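Local coordinates for protein polyketide synthase III (Ectocarpus siliculosus, PDB 4B0N) that probably transfers acyl groups as a type III polyketide synthase of the chalcone synthase family, acting in the biosynthesis of phlorotannin monomers, at residues P53-Q59 against I88-A94; L79-Y83 against A237-A241; V41-I45 against T264-V268. One frame throughout, in Å; residues are numbered along the deposited sequence.

Overall arrangement
Contacts 1 and 2 lie side by side at the arachidonic acid, their centres about 15 Å apart, and both touch its tail. Helix 79-84 leads along the chain into strand 90-93, so the first helix of contact 2 and the second strand of contact 1 are successive elements. The two contacts meet directly where Q59 NE2 lies 2.9 Å from A241 O, a probable hydrogen bond. Contact 3 is on the other side of the chain's centre, with its own centre about 33 Å from that of contact 1 and about 39 Å from that of contact 2. It takes no part in the lipid site and instead joins the two large sheets.

Contact 1 (P53-Q59 against I88-A94); sequences PQYRCTQ and IGSRYFA. With ACD (arachidonic acid), chain D.
Part of the wall of the arachidonic acid pocket is formed by R91 and F93 on a small two-stranded antiparallel sheet, where Y55 and C57 pair with F93 and R91. Y55 and F93 exchange two backbone hydrogen bonds, as do C57 and R91, and Q59 N adds one to G89 O just past the strand. On the pocket face, C57 CB rests 3.5 Å from F93 CE2, its sulfur lying at the edge of the ring. R91 sets off between its backbone N and carbonyl carbon (chi1 48°), runs extended to NE, and there gives a nearly straight bond (172°) to a lone pair of Q59 OE1, 3.2 Å away, at the guanidinium edge. The other end of the amide, Q59 NE2, bonds to A241 O, which fixes its rotation. R91 NH1 and NH2 make weak hydrogen bonds to the carbonyls of F243 and H240. The lipid's C18 approaches R91 NH1 at 3.5 Å and F93 CZ at 3.7 Å. A leucine in place of R91 would probably leave Q59 OE1 without its donor and open a gap beside the lipid tail. On the opposite face, the bend of R56 at chi2 (94°) lays CD over the Y92 ring, 4.0 Å from the centroid, and a second bend at chi3 turns the guanidinium onward to a salt bridge with E361. That carboxylate also receives a hydrogen bond from Y92 OH, and S90 OG bonds to E361 O. The result is a two-stranded antiparallel sheet with one face giving R91 and F93 to the arachidonic acid pocket and the other carrying a polar cluster around E361.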
loop_
_atom_site.group_PDB
_atom_site.type_symbol
_atom_site.label_atom_id
_atom_site.label_comp_id
_atom_site.label_asym_id
_atom_site.label_seq_id
_atom_site.Cartn_x
_atom_site.Cartn_y
_atom_site.Cartn_z
ATOM N N PRO A 53 10.542 -17.738 -9.194
ATOM C CA PRO A 53 11.984 -17.518 -9.243
ATOM C C PRO A 53 12.742 -18.744 -9.763
ATOM O O PRO A 53 12.137 -19.781 -10.057
ATOM C CB PRO A 53 12.345 -17.226 -7.783
ATOM C CG PRO A 53 11.260 -17.863 -6.989
ATOM C CD PRO A 53 10.025 -17.675 -7.814
ATOM N N GLN A 54 14.061 -18.608 -9.855
ATOM C CA GLN A 54 14.919 -19.557 -10.558
ATOM C C GLN A 54 14.971 -20.966 -9.956
ATOM O O GLN A 54 14.894 -21.958 -10.684
ATOM C CB GLN A 54 16.329 -18.976 -10.639
ATOM C CG GLN A 54 17.121 -19.425 -11.852
ATOM C CD GLN A 54 18.476 -18.756 -11.934
ATOM O OE1 GLN A 54 18.948 -18.161 -10.962
ATOM N NE2 GLN A 54 19.113 -18.850 -13.098
ATOM N N TYR A 55 15.088 -21.046 -8.633
ATOM C CA TYR A 55 15.461 -22.293 -7.965
ATOM C C TYR A 55 14.286 -23.079 -7.397
ATOM O O TYR A 55 13.645 -22.654 -6.439
ATOM C CB TYR A 55 16.503 -22.017 -6.874
ATOM C CG TYR A 55 17.709 -21.253 -7.379
ATOM C CD1 TYR A 55 18.753 -21.911 -8.027
ATOM C CD2 TYR A 55 17.799 -19.870 -7.218
ATOM C CE1 TYR A 55 19.854 -21.215 -8.500
ATOM C CE2 TYR A 55 18.896 -19.164 -7.686
ATOM C CZ TYR A 55 19.923 -19.840 -8.327
ATOM O OH TYR A 55 21.019 -19.145 -8.795
ATOM N N ARG A 56 14.015 -24.232 -8.000
ATOM C CA ARG A 56 13.023 -25.169 -7.489
ATOM C C ARG A 56 13.692 -26.096 -6.467
ATOM O O ARG A 56 14.523 -26.937 -6.822
ATOM C CB ARG A 56 12.395 -25.957 -8.646
ATOM C CG ARG A 56 11.746 -27.274 -8.254
ATOM C CD ARG A 56 10.259 -27.137 -7.995
ATOM N NE ARG A 56 9.460 -27.743 -9.060
ATOM C CZ ARG A 56 9.096 -29.026 -9.101
ATOM N NH1 ARG A 56 9.454 -29.869 -8.137
ATOM N NH2 ARG A 56 8.364 -29.472 -10.114
ATOM N N CYS A 57 13.336 -25.922 -5.197
ATOM C CA CYS A 57 13.932 -26.688 -4.103
ATOM C C CYS A 57 12.929 -27.661 -3.496
ATOM O O CYS A 57 11.884 -27.246 -2.990
ATOM C CB CYS A 57 14.471 -25.741 -3.025
ATOM S SG CYS A 57 15.004 -26.521 -1.479
ATOM N N THR A 58 13.258 -28.952 -3.549
ATOM C CA THR A 58 12.421 -30.000 -2.956
ATOM C C THR A 58 12.457 -29.930 -1.429
ATOM O O THR A 58 13.345 -29.297 -0.850
ATOM C CB THR A 58 12.841 -31.415 -3.414
ATOM O OG1 THR A 58 14.132 -31.737 -2.878
ATOM C CG2 THR A 58 12.874 -31.515 -4.939
ATOM N N GLN A 59 11.494 -30.582 -0.782
ATOM C CA GLN A 59 11.366 -30.515 0.673
ATOM C C GLN A 59 12.390 -31.376 1.414
ATOM O O GLN A 59 12.735 -31.084 2.561
ATOM C CB GLN A 59 9.939 -30.845 1.113
ATOM C CG GLN A 59 9.539 -30.218 2.445
ATOM C CD GLN A 59 9.380 -28.702 2.395
ATOM O OE1 GLN A 59 9.919 -28.022 1.515
ATOM N NE2 GLN A 59 8.637 -28.164 3.356
ATOM N N ILE A 88 3.872 -30.239 1.405
ATOM C CA ILE A 88 4.669 -29.506 0.427
ATOM C C ILE A 88 5.776 -30.421 -0.096
ATOM O O ILE A 88 6.570 -30.960 0.682
ATOM C CB ILE A 88 5.273 -28.216 1.032
ATOM C CG1 ILE A 88 4.160 -27.235 1.409
ATOM C CG2 ILE A 88 6.249 -27.562 0.062
ATOM C CD1 ILE A 88 4.552 -26.212 2.453
ATOM N N GLY A 89 5.807 -30.602 -1.415
ATOM C CA GLY A 89 6.810 -31.444 -2.057
ATOM C C GLY A 89 7.998 -30.635 -2.531
ATOM O O GLY A 89 9.127 -31.132 -2.559
ATOM N N SER A 90 7.733 -29.383 -2.897
ATOM C CA SER A 90 8.741 -28.479 -3.439
ATOM C C SER A 90 8.281 -27.029 -3.331
ATOM O O SER A 90 7.095 -26.760 -3.127
ATOM C CB SER A 90 9.025 -28.818 -4.905
ATOM O OG SER A 90 7.847 -28.731 -5.691
ATOM N N ARG A 91 9.231 -26.103 -3.459
ATOM C CA ARG A 91 8.936 -24.668 -3.544
ATOM C C ARG A 91 10.093 -23.896 -4.183
ATOM O O ARG A 91 11.223 -24.384 -4.230
ATOM C CB ARG A 91 8.531 -24.079 -2.181
ATOM C CG ARG A 91 9.441 -24.435 -1.023
ATOM C CD ARG A 91 8.734 -24.288 0.312
ATOM N NE ARG A 91 9.534 -24.881 1.381
ATOM C CZ ARG A 91 10.231 -24.194 2.284
ATOM N NH1 ARG A 91 10.221 -22.867 2.283
ATOM N NH2 ARG A 91 10.932 -24.840 3.206
ATOM N N TYR A 92 9.797 -22.698 -4.682
ATOM C CA TYR A 92 10.748 -21.924 -5.482
ATOM C C TYR A 92 11.392 -20.782 -4.697
ATOM O O TYR A 92 10.721 -20.086 -3.933
ATOM C CB TYR A 92 10.062 -21.376 -6.738
ATOM C CG TYR A 92 9.539 -22.440 -7.679
ATOM C CD1 TYR A 92 8.398 -23.178 -7.367
ATOM C CD2 TYR A 92 10.179 -22.698 -8.889
ATOM C CE1 TYR A 92 7.920 -24.152 -8.225
ATOM C CE2 TYR A 92 9.705 -23.669 -9.758
ATOM C CZ TYR A 92 8.575 -24.390 -9.419
ATOM O OH TYR A 92 8.099 -25.358 -10.273
ATOM N N PHE A 93 12.695 -20.597 -4.899
ATOM C CA PHE A 93 13.451 -19.533 -4.238
ATOM C C PHE A 93 14.278 -18.709 -5.229
ATOM O O PHE A 93 14.756 -19.226 -6.239
ATOM C CB PHE A 93 14.371 -20.111 -3.156
ATOM C CG PHE A 93 13.664 -20.969 -2.139
ATOM C CD1 PHE A 93 12.600 -20.467 -1.394
ATOM C CD2 PHE A 93 14.080 -22.275 -1.911
ATOM C CE1 PHE A 93 11.955 -21.260 -0.455
ATOM C CE2 PHE A 93 13.442 -23.069 -0.972
ATOM C CZ PHE A 93 12.380 -22.561 -0.243
ATOM N N ALA A 94 14.440 -17.424 -4.921
ATOM C CA ALA A 94 15.229 -16.505 -5.751
ATOM C C ALA A 94 16.723 -16.568 -5.434
ATOM O O ALA A 94 17.552 -16.098 -6.215
ATOM C CB ALA A 94 14.712 -15.081 -5.597
HETATM C C1 ACD D . 0.611 -15.253 6.780
HETATM C C2 ACD D . 0.976 -13.807 6.522
HETATM C C3 ACD D . 2.273 -13.736 5.722
HETATM C C4 ACD D . 3.105 -12.526 6.129
HETATM C C5 ACD D . 4.530 -12.697 5.662
HETATM C C6 ACD D . 5.445 -11.768 5.929
HETATM C C7 ACD D . 6.861 -11.957 5.440
HETATM C C8 ACD D . 7.673 -12.798 6.393
HETATM C C9 ACD D . 8.704 -13.499 5.921
HETATM C C10 ACD D . 9.544 -14.345 6.849
HETATM C C11 ACD D . 9.451 -15.797 6.456
HETATM C C12 ACD D . 10.557 -16.523 6.314
HETATM C C13 ACD D . 10.448 -17.978 5.926
HETATM C C14 ACD D . 11.380 -18.299 4.781
HETATM C C15 ACD D . 11.295 -19.485 4.181
HETATM C C16 ACD D . 12.213 -19.838 3.036
HETATM C C17 ACD D . 13.450 -20.538 3.587
HETATM C C18 ACD D . 13.462 -22.031 3.282
HETATM C C19 ACD D . 13.984 -22.804 4.486
HETATM C C20 ACD D . 14.255 -24.249 4.135
HETATM O O1 ACD D . -0.564 -15.628 6.567
#

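Contact 2 (L79-Y83 against A237-A241); sequences LERIY and AILHA. With ACD (arachidonic acid), chain D.
Y83 and A241 make the one aromatic contact between the two helices: a CH-pi interaction in which A241 CB sits over the centre of the tyrosine ring, 3.6 Å from the centroid and 12° off the normal. With CG anti to the carbonyl carbon (chi1 -78°), the ring of Y83 reaches across the helix interface and lays its face flat against the small alanine. The remaining packing is mainly aliphatic. I82 points at the partner helix and uses both branches: CG2 comes within 3.8 Å of A241 CB and also touches the backbone of I238, while CD1 reaches A237 CB at 4.1 Å and touches I238 CG1, the two isoleucine side chains crossing at about a right angle. L79 CD2 touches the same A237 methyl from one turn earlier. Because A237 and A241 are one turn apart, their small side chains give I82 and Y83 places to pack, although the axes of the short segments stay 9.8 Å apart and cross at -42°. No hydrogen bond joins the two segments. Toward the lipid, Y83 OH lies 3.4 Å from C20 of the arachidonic acid, the terminal carbon being at the edge of the ring, and H240 O is 3.3 Å from C19. The imidazole of H240 lays one face over the chain at C13 and C14, and it also stacks with F230. This is apolar helix-helix packing, with Y83 and H240 at its edge lining the arachidonic acid pocket near the methyl end of the lipid.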
loop_
_atom_site.group_PDB
_atom_site.type_symbol
_atom_site.label_atom_id
_atom_site.label_comp_id
_atom_site.label_asym_id
_atom_site.label_seq_id
_atom_site.Cartn_x
_atom_site.Cartn_y
_atom_site.Cartn_z
ATOM N N LEU A 79 12.327 -31.021 13.436
ATOM C CA LEU A 79 12.407 -30.579 12.036
ATOM C C LEU A 79 11.933 -31.581 10.984
ATOM O O LEU A 79 11.272 -31.198 10.019
ATOM C CB LEU A 79 13.826 -30.104 11.694
ATOM C CG LEU A 79 14.317 -28.760 12.244
ATOM C CD1 LEU A 79 15.771 -28.543 11.855
ATOM C CD2 LEU A 79 13.461 -27.600 11.759
ATOM N N GLU A 80 12.275 -32.855 11.173
ATOM C CA GLU A 80 11.956 -33.900 10.197
ATOM C C GLU A 80 10.457 -34.165 10.065
ATOM O O GLU A 80 9.978 -34.540 8.992
ATOM C CB GLU A 80 12.704 -35.193 10.527
ATOM C CG GLU A 80 12.708 -36.206 9.390
ATOM C CD GLU A 80 14.058 -36.867 9.187
ATOM O OE1 GLU A 80 15.010 -36.558 9.940
ATOM O OE2 GLU A 80 14.169 -37.699 8.259
ATOM N N ARG A 81 9.725 -33.962 11.156
ATOM C CA ARG A 81 8.276 -34.100 11.140
ATOM C C ARG A 81 7.588 -32.878 10.517
ATOM O O ARG A 81 6.599 -33.023 9.797
ATOM C CB ARG A 81 7.750 -34.382 12.552
ATOM C CG ARG A 81 6.248 -34.619 12.648
ATOM C CD ARG A 81 5.778 -35.821 11.842
ATOM N NE ARG A 81 4.317 -35.867 11.769
ATOM C CZ ARG A 81 3.541 -36.633 12.533
ATOM N NH1 ARG A 81 4.070 -37.449 13.438
ATOM N NH2 ARG A 81 2.227 -36.588 12.380
ATOM N N ILE A 82 8.119 -31.685 10.786
ATOM C CA ILE A 82 7.554 -30.438 10.249
ATOM C C ILE A 82 7.553 -30.433 8.718
ATOM O O ILE A 82 6.548 -30.079 8.093
ATOM C CB ILE A 82 8.285 -29.179 10.783
ATOM C CG1 ILE A 82 8.252 -29.138 12.315
ATOM C CG2 ILE A 82 7.662 -27.909 10.209
ATOM C CD1 ILE A 82 8.959 -27.944 12.926
ATOM N N TYR A 83 8.677 -30.845 8.133
ATOM C CA TYR A 83 8.870 -30.850 6.680
ATOM C C TYR A 83 8.148 -32.003 5.977
ATOM O O TYR A 83 7.699 -31.856 4.838
ATOM C CB TYR A 83 10.366 -30.852 6.341
ATOM C CG TYR A 83 11.030 -29.493 6.476
ATOM C CD1 TYR A 83 11.323 -28.954 7.731
ATOM C CD2 TYR A 83 11.369 -28.746 5.347
ATOM C CE1 TYR A 83 11.928 -27.713 7.856
ATOM C CE2 TYR A 83 11.975 -27.505 5.463
ATOM C CZ TYR A 83 12.251 -26.994 6.717
ATOM O OH TYR A 83 12.851 -25.762 6.835
ATOM N N ALA A 237 10.548 -22.105 12.675
ATOM C CA ALA A 237 10.836 -23.372 12.002
ATOM C C ALA A 237 9.678 -23.819 11.104
ATOM O O ALA A 237 9.895 -24.231 9.962
ATOM C CB ALA A 237 11.164 -24.451 13.022
ATOM N N ILE A 238 8.456 -23.728 11.630
ATOM C CA ILE A 238 7.243 -24.058 10.879
ATOM C C ILE A 238 7.105 -23.153 9.653
ATOM O O ILE A 238 6.864 -23.636 8.543
ATOM C CB ILE A 238 5.974 -23.964 11.762
ATOM C CG1 ILE A 238 6.047 -24.956 12.925
ATOM C CG2 ILE A 238 4.722 -24.245 10.943
ATOM C CD1 ILE A 238 5.056 -24.682 14.040
ATOM N N LEU A 239 7.276 -21.848 9.858
ATOM C CA LEU A 239 7.170 -20.865 8.778
ATOM C C LEU A 239 8.197 -21.112 7.679
ATOM O O LEU A 239 7.865 -21.072 6.493
ATOM C CB LEU A 239 7.318 -19.436 9.313
ATOM C CG LEU A 239 6.385 -18.938 10.423
ATOM C CD1 LEU A 239 6.815 -17.544 10.846
ATOM C CD2 LEU A 239 4.916 -18.955 10.020
ATOM N N HIS A 240 9.438 -21.379 8.087
ATOM C CA HIS A 240 10.539 -21.646 7.160
ATOM C C HIS A 240 10.294 -22.849 6.296
ATOM O O HIS A 240 10.770 -22.911 5.159
ATOM C CB HIS A 240 11.848 -21.802 7.923
ATOM C CG HIS A 240 12.480 -20.492 8.320
ATOM N ND1 HIS A 240 13.518 -19.960 7.652
ATOM C CD2 HIS A 240 12.176 -19.601 9.349
ATOM C CE1 HIS A 240 13.867 -18.793 8.226
ATOM N NE2 HIS A 240 13.046 -18.574 9.264
ATOM N N ALA A 241 9.543 -23.812 6.827
ATOM C CA ALA A 241 9.173 -25.012 6.086
ATOM C C ALA A 241 8.086 -24.734 5.051
ATOM O O ALA A 241 7.959 -25.464 4.068
ATOM C CB ALA A 241 8.721 -26.102 7.045
HETATM C C1 ACD D . 0.611 -15.253 6.780
HETATM C C2 ACD D . 0.976 -13.807 6.522
HETATM C C3 ACD D . 2.273 -13.736 5.722
HETATM C C4 ACD D . 3.105 -12.526 6.129
HETATM C C5 ACD D . 4.530 -12.697 5.662
HETATM C C6 ACD D . 5.445 -11.768 5.929
HETATM C C7 ACD D . 6.861 -11.957 5.440
HETATM C C8 ACD D . 7.673 -12.798 6.393
HETATM C C9 ACD D . 8.704 -13.499 5.921
HETATM C C10 ACD D . 9.544 -14.345 6.849
HETATM C C11 ACD D . 9.451 -15.797 6.456
HETATM C C12 ACD D . 10.557 -16.523 6.314
HETATM C C13 ACD D . 10.448 -17.978 5.926
HETATM C C14 ACD D . 11.380 -18.299 4.781
HETATM C C15 ACD D . 11.295 -19.485 4.181
HETATM C C16 ACD D . 12.213 -19.838 3.036
HETATM C C17 ACD D . 13.450 -20.538 3.587
HETATM C C18 ACD D . 13.462 -22.031 3.282
HETATM C C19 ACD D . 13.984 -22.804 4.486
HETATM C C20 ACD D . 14.255 -24.249 4.135
HETATM O O1 ACD D . -0.564 -15.628 6.567
#

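Contact 3 (V41-I45 against T264-V268); sequences VYPVI and TLAIV
Among the flat groups, the phenol ring of Y42 meets the opposing strand obliquely, V268 CG1 lying 4.2 Å from its CE1, while Y42 CB rests on A266 CB at 4.0 Å. The pyrrolidine ring of P43 turns CG and CD toward I267 O. One backbone hydrogen bond ties the segments together: I267 N gives its hydrogen to P43 O at 2.9 Å, nearly along the C=O axis but bent at the hydrogen (143°). The strands diverge to both sides of it, their short axes 130° apart, and the remaining contacts are mainly between side chains. V44 sends CG1 anti to its backbone N (chi1 -171°), which brings that methyl within 3.6 Å of T264 CG2, the two side chains crossing at about a right angle, and 3.4 Å from L265 O; its other methyl, CG2, packs on A266 CB at 3.7 Å. Farther along, I45 CD1 meets I267 CD1 at 4.0 Å. I45 also touches F201 and F378, one on each of the helices 196-210 and 369-385. Each strand keeps regular partners within its own sheet: Y42 and V44 bond to strand 245-255, and A266 and V268 to strand 405-413. Strands 42-51 and 265-274 are thus outermost strands of two separate sheets and meet directly, with both helices packed beside the contact, a build consistent with the layered alpha-beta-alpha-beta-alpha thiolase fold.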
loop_
_atom_site.group_PDB
_atom_site.type_symbol
_atom_site.label_atom_id
_atom_site.label_comp_id
_atom_site.label_asym_id
_atom_site.label_seq_id
_atom_site.Cartn_x
_atom_site.Cartn_y
_atom_site.Cartn_z
ATOM N N VAL A 41 -21.623 -2.433 -15.775
ATOM C CA VAL A 41 -20.237 -2.721 -16.140
ATOM C C VAL A 41 -19.557 -3.606 -15.088
ATOM O O VAL A 41 -19.394 -3.217 -13.929
ATOM C CB VAL A 41 -19.435 -1.425 -16.440
ATOM C CG1 VAL A 41 -19.627 -0.383 -15.346
ATOM C CG2 VAL A 41 -17.958 -1.726 -16.652
ATOM N N TYR A 42 -19.177 -4.808 -15.513
ATOM C CA TYR A 42 -18.563 -5.803 -14.637
ATOM C C TYR A 42 -17.051 -5.885 -14.842
ATOM O O TYR A 42 -16.578 -5.779 -15.973
ATOM C CB TYR A 42 -19.177 -7.181 -14.895
ATOM C CG TYR A 42 -20.644 -7.303 -14.547
ATOM C CD1 TYR A 42 -21.051 -7.531 -13.231
ATOM C CD2 TYR A 42 -21.626 -7.213 -15.536
ATOM C CE1 TYR A 42 -22.394 -7.654 -12.908
ATOM C CE2 TYR A 42 -22.972 -7.334 -15.223
ATOM C CZ TYR A 42 -23.349 -7.556 -13.908
ATOM O OH TYR A 42 -24.678 -7.678 -13.587
ATOM N N PRO A 43 -16.288 -6.073 -13.748
ATOM C CA PRO A 43 -14.853 -6.314 -13.895
ATOM C C PRO A 43 -14.550 -7.755 -14.301
ATOM O O PRO A 43 -15.093 -8.696 -13.714
ATOM C CB PRO A 43 -14.290 -6.002 -12.505
ATOM C CG PRO A 43 -15.428 -6.186 -11.573
ATOM C CD PRO A 43 -16.691 -5.921 -12.338
ATOM N N VAL A 44 -13.701 -7.910 -15.315
ATOM C CA VAL A 44 -13.313 -9.228 -15.822
ATOM C C VAL A 44 -11.795 -9.334 -15.920
ATOM O O VAL A 44 -11.124 -8.392 -16.350
ATOM C CB VAL A 44 -13.905 -9.518 -17.226
ATOM C CG1 VAL A 44 -13.653 -10.968 -17.619
ATOM C CG2 VAL A 44 -15.398 -9.221 -17.279
ATOM N N ILE A 45 -11.264 -10.488 -15.522
ATOM C CA ILE A 45 -9.856 -10.809 -15.737
ATOM C C ILE A 45 -9.648 -11.155 -17.214
ATOM O O ILE A 45 -10.080 -12.212 -17.685
ATOM C CB ILE A 45 -9.382 -11.958 -14.812
ATOM C CG1 ILE A 45 -9.492 -11.536 -13.342
ATOM C CG2 ILE A 45 -7.951 -12.370 -15.143
ATOM C CD1 ILE A 45 -9.580 -12.687 -12.363
ATOM N N THR A 264 -17.892 -16.314 -20.319
ATOM C CA THR A 264 -17.024 -15.431 -19.530
ATOM C C THR A 264 -17.460 -15.325 -18.066
ATOM O O THR A 264 -18.633 -15.074 -17.768
ATOM C CB THR A 264 -16.944 -14.013 -20.150
ATOM O OG1 THR A 264 -16.501 -14.102 -21.509
ATOM C CG2 THR A 264 -15.978 -13.124 -19.379
ATOM N N LEU A 265 -16.501 -15.533 -17.167
ATOM C CA LEU A 265 -16.692 -15.299 -15.740
ATOM C C LEU A 265 -16.230 -13.891 -15.395
ATOM O O LEU A 265 -15.162 -13.456 -15.833
ATOM C CB LEU A 265 -15.899 -16.313 -14.910
ATOM C CG LEU A 265 -16.351 -17.776 -14.892
ATOM C CD1 LEU A 265 -15.227 -18.672 -14.389
ATOM C CD2 LEU A 265 -17.608 -17.963 -14.051
ATOM N N ALA A 266 -17.042 -13.181 -14.618
ATOM C CA ALA A 266 -16.681 -11.847 -14.150
ATOM C C ALA A 266 -16.740 -11.771 -12.629
ATOM O O ALA A 266 -17.511 -12.493 -11.998
ATOM C CB ALA A 266 -17.597 -10.808 -14.769
ATOM N N ILE A 267 -15.919 -10.901 -12.045
ATOM C CA ILE A 267 -15.942 -10.687 -10.599
ATOM C C ILE A 267 -17.153 -9.814 -10.235
ATOM O O ILE A 267 -17.104 -8.581 -10.319
ATOM C CB ILE A 267 -14.605 -10.113 -10.064
ATOM C CG1 ILE A 267 -13.426 -10.977 -10.537
ATOM C CG2 ILE A 267 -14.627 -10.032 -8.540
ATOM C CD1 ILE A 267 -12.054 -10.369 -10.318
ATOM N N VAL A 268 -18.237 -10.481 -9.839
ATOM C CA VAL A 268 -19.529 -9.835 -9.590
ATOM C C VAL A 268 -19.555 -9.027 -8.288
ATOM O O VAL A 268 -20.206 -7.980 -8.220
ATOM C CB VAL A 268 -20.687 -10.861 -9.599
ATOM C CG1 VAL A 268 -22.037 -10.161 -9.521
ATOM C CG2 VAL A 268 -20.632 -11.719 -10.852
#